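Local coordinates for protein hydroxymethyldihydropterin pyrophosphokinase-dihydropteroate synthase, putative (Plasmodium vivax, PDB 5Z79) that probably makes dihydropteroate for folate synthesis, first pyrophosphorylating 6-hydroxymethyl-7,8-dihydropterin and then joining the product to 4-aminobenzoic acid, at residues V355-M367 against P400-L412. Sequence-based numbering, arbitrary orientation.
Sequences VDPVKAVERMFEM and PVLKLFKEEWHKL
The bend at the last torsion of Met364 (chi3 70°) turns its methyl CE back over a face of the Phe405 ring, whose CG stands anti to the backbone N. The two residues join neighbouring helices, 357-369 and 394-418, on the outside of the TIM barrel of the dihydropteroate synthase part. Parallel strand 374-378 lies between these helices in the chain, and strand 450-454 comes later, after helix 437-447. The short helical segments cross, and their axes come within 9.1 Å at closest approach. No hydrogen bond links them, and the contact is made largely by apolar side chains, with the aliphatic part of Glu408.

Near the start of helix 357-369, Pro357 CG meets Pro400 CB at 4.0 Å. Val401 is a knob in the hole formed by Pro357, Ala360, Val361 and Met364. Val361 returns the packing by fitting among Val401, Leu404, Phe405 and Glu408. Its CG2, on the branch beside the backbone N, lies 3.6 Å from Leu404 CD2. The other branch, CG1, reaches the edge of the Phe405 ring.

Phe365 extends the contact along helix 394-418. Its ring and that of Phe405 meet obliquely, with planes at 43°. Phe405 CE1 lies over one face of Phe365, while Glu408 CB approaches the edge. Phe365 CE1 also reaches the edge of the Trp409 indole, 3.9 Å from CE3.

On the barrel side, Ile451 touches both Met364 and Phe405, and Leu341, Ile375 and Ile377 also pack on Met364. The methionine methyl makes a CH-pi contact: Met364 CE sits 3.7 Å from the Phe405 ring centroid, 17° off the ring normal.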
loop_
_atom_site.group_PDB
_atom_site.type_symbol
_atom_site.label_atom_id
_atom_site.label_comp_id
_atom_site.label_asym_id
_atom_site.label_seq_id
_atom_site.Cartn_x
_atom_site.Cartn_y
_atom_site.Cartn_z
ATOM N N VAL A 355 -34.435 -6.546 11.452
ATOM C CA VAL A 355 -35.829 -6.385 11.049
ATOM C C VAL A 355 -36.579 -5.448 12.011
ATOM O O VAL A 355 -37.123 -4.462 11.550
ATOM C CB VAL A 355 -36.544 -7.733 10.849
ATOM C CG1 VAL A 355 -35.898 -8.485 9.704
ATOM C CG2 VAL A 355 -36.526 -8.594 12.110
ATOM N N ASP A 356 -36.556 -5.701 13.326
ATOM C CA ASP A 356 -37.168 -4.769 14.295
ATOM C C ASP A 356 -36.623 -3.353 14.074
ATOM O O ASP A 356 -35.403 -3.147 14.108
ATOM C CB ASP A 356 -36.888 -5.210 15.743
ATOM C CG ASP A 356 -37.700 -4.403 16.813
ATOM O OD1 ASP A 356 -38.450 -3.453 16.455
ATOM O OD2 ASP A 356 -37.573 -4.732 18.030
ATOM N N PRO A 357 -37.516 -2.371 13.828
ATOM C CA PRO A 357 -37.052 -0.995 13.591
ATOM C C PRO A 357 -36.153 -0.417 14.681
ATOM O O PRO A 357 -35.190 0.269 14.378
ATOM C CB PRO A 357 -38.359 -0.202 13.502
ATOM C CG PRO A 357 -39.337 -1.172 12.945
ATOM C CD PRO A 357 -38.956 -2.511 13.533
ATOM N N VAL A 358 -36.448 -0.701 15.940
ATOM C CA VAL A 358 -35.714 -0.076 17.051
ATOM C C VAL A 358 -34.232 -0.519 17.064
ATOM O O VAL A 358 -33.316 0.292 17.172
ATOM C CB VAL A 358 -36.410 -0.376 18.401
ATOM C CG1 VAL A 358 -35.665 0.281 19.548
ATOM C CG2 VAL A 358 -37.851 0.108 18.365
ATOM N N LYS A 359 -34.018 -1.811 16.919
ATOM C CA LYS A 359 -32.703 -2.346 16.809
ATOM C C LYS A 359 -32.037 -1.772 15.573
ATOM O O LYS A 359 -30.922 -1.257 15.627
ATOM C CB LYS A 359 -32.792 -3.853 16.714
ATOM C CG LYS A 359 -33.524 -4.441 17.902
ATOM C CD LYS A 359 -33.389 -5.943 18.042
ATOM C CE LYS A 359 -34.185 -6.363 19.269
ATOM N NZ LYS A 359 -34.164 -7.824 19.572
ATOM N N ALA A 360 -32.726 -1.820 14.451
ATOM C CA ALA A 360 -32.107 -1.337 13.231
ATOM C C ALA A 360 -31.737 0.143 13.315
ATOM O O ALA A 360 -30.729 0.567 12.756
ATOM C CB ALA A 360 -33.001 -1.595 12.049
ATOM N N VAL A 361 -32.534 0.929 14.025
ATOM C CA VAL A 361 -32.192 2.335 14.220
ATOM C C VAL A 361 -31.073 2.555 15.226
ATOM O O VAL A 361 -30.284 3.459 15.028
ATOM C CB VAL A 361 -33.394 3.178 14.653
ATOM C CG1 VAL A 361 -32.954 4.581 15.061
ATOM C CG2 VAL A 361 -34.368 3.289 13.518
ATOM N N GLU A 362 -31.017 1.759 16.296
ATOM C CA GLU A 362 -29.834 1.762 17.185
ATOM C C GLU A 362 -28.566 1.469 16.377
ATOM O O GLU A 362 -27.576 2.173 16.505
ATOM C CB GLU A 362 -29.981 0.767 18.335
ATOM C CG GLU A 362 -31.078 1.133 19.329
ATOM C CD GLU A 362 -31.405 0.007 20.322
ATOM O OE1 GLU A 362 -30.776 -1.090 20.280
ATOM O OE2 GLU A 362 -32.299 0.215 21.184
ATOM N N ARG A 363 -28.643 0.467 15.508
ATOM C CA ARG A 363 -27.519 0.034 14.687
ATOM C C ARG A 363 -26.959 1.128 13.785
ATOM O O ARG A 363 -25.766 1.162 13.492
ATOM C CB ARG A 363 -27.967 -1.136 13.832
ATOM C CG ARG A 363 -26.934 -1.608 12.834
ATOM C CD ARG A 363 -25.614 -1.918 13.506
ATOM N NE ARG A 363 -24.544 -2.290 12.581
ATOM C CZ ARG A 363 -23.267 -2.387 12.945
ATOM N NH1 ARG A 363 -22.903 -2.142 14.201
ATOM N NH2 ARG A 363 -22.345 -2.731 12.063
ATOM N N MET A 364 -27.855 1.992 13.309
ATOM C CA MET A 364 -27.510 3.168 12.531
ATOM C C MET A 364 -26.845 4.236 13.378
ATOM O O MET A 364 -26.156 5.084 12.875
ATOM C CB MET A 364 -28.782 3.764 11.937
ATOM C CG MET A 364 -29.407 2.949 10.804
ATOM S SD MET A 364 -30.967 3.620 10.161
ATOM C CE MET A 364 -30.441 5.117 9.318
ATOM N N PHE A 365 -27.088 4.230 14.669
ATOM C CA PHE A 365 -26.431 5.183 15.536
ATOM C C PHE A 365 -25.054 4.682 15.937
ATOM O O PHE A 365 -24.091 5.434 15.996
ATOM C CB PHE A 365 -27.277 5.443 16.757
ATOM C CG PHE A 365 -28.275 6.506 16.546
ATOM C CD1 PHE A 365 -27.868 7.808 16.464
ATOM C CD2 PHE A 365 -29.616 6.200 16.388
ATOM C CE1 PHE A 365 -28.786 8.798 16.260
ATOM C CE2 PHE A 365 -30.537 7.177 16.177
ATOM C CZ PHE A 365 -30.124 8.482 16.119
ATOM N N GLU A 366 -24.993 3.399 16.239
ATOM C CA GLU A 366 -23.755 2.687 16.425
ATOM C C GLU A 366 -22.814 2.874 15.221
ATOM O O GLU A 366 -21.640 3.178 15.377
ATOM C CB GLU A 366 -24.129 1.230 16.627
ATOM C CG GLU A 366 -23.018 0.252 16.911
ATOM C CD GLU A 366 -23.579 -1.073 17.378
ATOM O OE1 GLU A 366 -24.494 -1.607 16.705
ATOM O OE2 GLU A 366 -23.108 -1.560 18.433
ATOM N N MET A 367 -23.340 2.737 14.015
ATOM C CA MET A 367 -22.487 2.782 12.833
ATOM C C MET A 367 -21.878 4.134 12.552
ATOM O O MET A 367 -20.739 4.214 12.123
ATOM C CB MET A 367 -23.250 2.350 11.606
ATOM C CG MET A 367 -23.012 0.907 11.283
ATOM S SD MET A 367 -23.988 0.494 9.850
ATOM C CE MET A 367 -23.332 -1.142 9.580
ATOM N N PRO A 400 -40.641 1.913 8.012
ATOM C CA PRO A 400 -40.707 2.256 9.447
ATOM C C PRO A 400 -39.329 2.664 10.025
ATOM O O PRO A 400 -39.258 3.483 10.945
ATOM C CB PRO A 400 -41.212 0.962 10.109
ATOM C CG PRO A 400 -41.348 -0.063 9.026
ATOM C CD PRO A 400 -40.732 0.463 7.773
ATOM N N VAL A 401 -38.262 2.100 9.450
ATOM C CA VAL A 401 -36.893 2.385 9.847
ATOM C C VAL A 401 -36.490 3.772 9.453
ATOM O O VAL A 401 -36.069 4.553 10.297
ATOM C CB VAL A 401 -35.871 1.442 9.183
ATOM C CG1 VAL A 401 -34.490 1.704 9.756
ATOM C CG2 VAL A 401 -36.239 -0.016 9.389
ATOM N N LEU A 402 -36.598 4.064 8.162
ATOM C CA LEU A 402 -36.117 5.318 7.647
ATOM C C LEU A 402 -36.800 6.482 8.328
ATOM O O LEU A 402 -36.185 7.514 8.559
ATOM C CB LEU A 402 -36.327 5.379 6.148
ATOM C CG LEU A 402 -35.324 4.614 5.272
ATOM C CD1 LEU A 402 -35.750 4.570 3.809
ATOM C CD2 LEU A 402 -33.923 5.219 5.361
ATOM N N LYS A 403 -38.071 6.284 8.664
ATOM C CA LYS A 403 -38.916 7.288 9.312
ATOM C C LYS A 403 -38.656 7.385 10.781
ATOM O O LYS A 403 -38.649 8.465 11.324
ATOM C CB LYS A 403 -40.385 6.942 9.132
ATOM C CG LYS A 403 -40.936 7.335 7.781
ATOM C CD LYS A 403 -42.406 7.031 7.675
ATOM C CE LYS A 403 -43.022 7.879 6.587
ATOM N NZ LYS A 403 -44.442 7.517 6.344
ATOM N N LEU A 404 -38.470 6.251 11.440
ATOM C CA LEU A 404 -38.026 6.271 12.833
ATOM C C LEU A 404 -36.718 7.031 12.985
ATOM O O LEU A 404 -36.596 7.891 13.847
ATOM C CB LEU A 404 -37.873 4.852 13.383
ATOM C CG LEU A 404 -37.477 4.702 14.842
ATOM C CD1 LEU A 404 -38.346 5.513 15.769
ATOM C CD2 LEU A 404 -37.571 3.237 15.176
ATOM N N PHE A 405 -35.749 6.728 12.134
ATOM C CA PHE A 405 -34.451 7.356 12.252
ATOM C C PHE A 405 -34.537 8.848 12.130
ATOM O O PHE A 405 -33.798 9.565 12.795
ATOM C CB PHE A 405 -33.515 6.883 11.168
ATOM C CG PHE A 405 -32.189 7.574 11.189
ATOM C CD1 PHE A 405 -31.234 7.228 12.136
ATOM C CD2 PHE A 405 -31.901 8.567 10.287
ATOM C CE1 PHE A 405 -30.006 7.862 12.178
ATOM C CE2 PHE A 405 -30.682 9.210 10.312
ATOM C CZ PHE A 405 -29.728 8.855 11.253
ATOM N N LYS A 406 -35.406 9.316 11.245
ATOM C CA LYS A 406 -35.574 10.745 11.070
ATOM C C LYS A 406 -36.223 11.370 12.302
ATOM O O LYS A 406 -35.828 12.450 12.768
ATOM C CB LYS A 406 -36.424 11.000 9.845
ATOM C CG LYS A 406 -36.846 12.440 9.653
ATOM C CD LYS A 406 -37.761 12.518 8.460
ATOM C CE LYS A 406 -37.828 13.914 7.903
ATOM N NZ LYS A 406 -39.240 14.252 7.627
ATOM N N GLU A 407 -37.243 10.674 12.794
ATOM C CA GLU A 407 -37.916 11.036 14.005
ATOM C C GLU A 407 -36.835 11.106 15.085
ATOM O O GLU A 407 -36.683 12.122 15.740
ATOM C CB GLU A 407 -39.029 10.012 14.286
ATOM C CG GLU A 407 -39.603 9.928 15.711
ATOM C CD GLU A 407 -40.466 11.119 16.114
ATOM O OE1 GLU A 407 -40.650 12.020 15.259
ATOM O OE2 GLU A 407 -40.959 11.139 17.285
ATOM N N GLU A 408 -36.027 10.071 15.240
ATOM C CA GLU A 408 -35.005 10.111 16.284
ATOM C C GLU A 408 -33.961 11.241 16.119
ATOM O O GLU A 408 -33.697 11.978 17.067
ATOM C CB GLU A 408 -34.322 8.746 16.404
ATOM C CG GLU A 408 -35.146 7.705 17.152
ATOM C CD GLU A 408 -35.186 7.934 18.658
ATOM O OE1 GLU A 408 -34.430 8.797 19.154
ATOM O OE2 GLU A 408 -35.966 7.249 19.362
ATOM N N TRP A 409 -33.384 11.392 14.936
ATOM C CA TRP A 409 -32.385 12.425 14.726
ATOM C C TRP A 409 -32.908 13.794 15.036
ATOM O O TRP A 409 -32.173 14.670 15.398
ATOM C CB TRP A 409 -31.913 12.445 13.282
ATOM C CG TRP A 409 -30.742 13.327 13.115
ATOM C CD1 TRP A 409 -30.736 14.623 12.711
ATOM C CD2 TRP A 409 -29.388 12.990 13.395
ATOM N NE1 TRP A 409 -29.457 15.115 12.700
ATOM C CE2 TRP A 409 -28.610 14.128 13.123
ATOM C CE3 TRP A 409 -28.750 11.822 13.850
ATOM C CZ2 TRP A 409 -27.241 14.137 13.290
ATOM C CZ3 TRP A 409 -27.400 11.829 14.006
ATOM C CH2 TRP A 409 -26.654 12.979 13.728
ATOM N N HIS A 410 -34.186 14.004 14.836
ATOM C CA HIS A 410 -34.767 15.318 15.061
ATOM C C HIS A 410 -34.911 15.596 16.569
ATOM O O HIS A 410 -34.826 16.756 17.005
ATOM C CB HIS A 410 -36.106 15.412 14.307
ATOM C CG HIS A 410 -36.870 16.670 14.561
ATOM N ND1 HIS A 410 -36.668 17.819 13.828
ATOM C CD2 HIS A 410 -37.863 16.947 15.442
ATOM C CE1 HIS A 410 -37.493 18.758 14.259
ATOM N NE2 HIS A 410 -38.221 18.255 15.243
ATOM N N LYS A 411 -35.120 14.537 17.355
ATOM C CA LYS A 411 -35.108 14.644 18.820
ATOM C C LYS A 411 -33.719 15.027 19.362
ATOM O O LYS A 411 -33.599 15.769 20.331
ATOM C CB LYS A 411 -35.511 13.320 19.464
ATOM C CG LYS A 411 -36.994 13.012 19.484
ATOM C CD LYS A 411 -37.146 11.580 19.955
ATOM C CE LYS A 411 -38.587 11.203 20.207
ATOM N NZ LYS A 411 -38.689 9.718 20.188
ATOM N N LEU A 412 -32.678 14.478 18.747
ATOM C CA LEU A 412 -31.317 14.888 19.016
ATOM C C LEU A 412 -31.161 16.398 18.835
ATOM O O LEU A 412 -30.882 17.105 19.796
ATOM C CB LEU A 412 -30.381 14.107 18.103
ATOM C CG LEU A 412 -28.865 14.169 18.249
ATOM C CD1 LEU A 412 -28.392 14.011 19.680
ATOM C CD2 LEU A 412 -28.274 13.070 17.390
#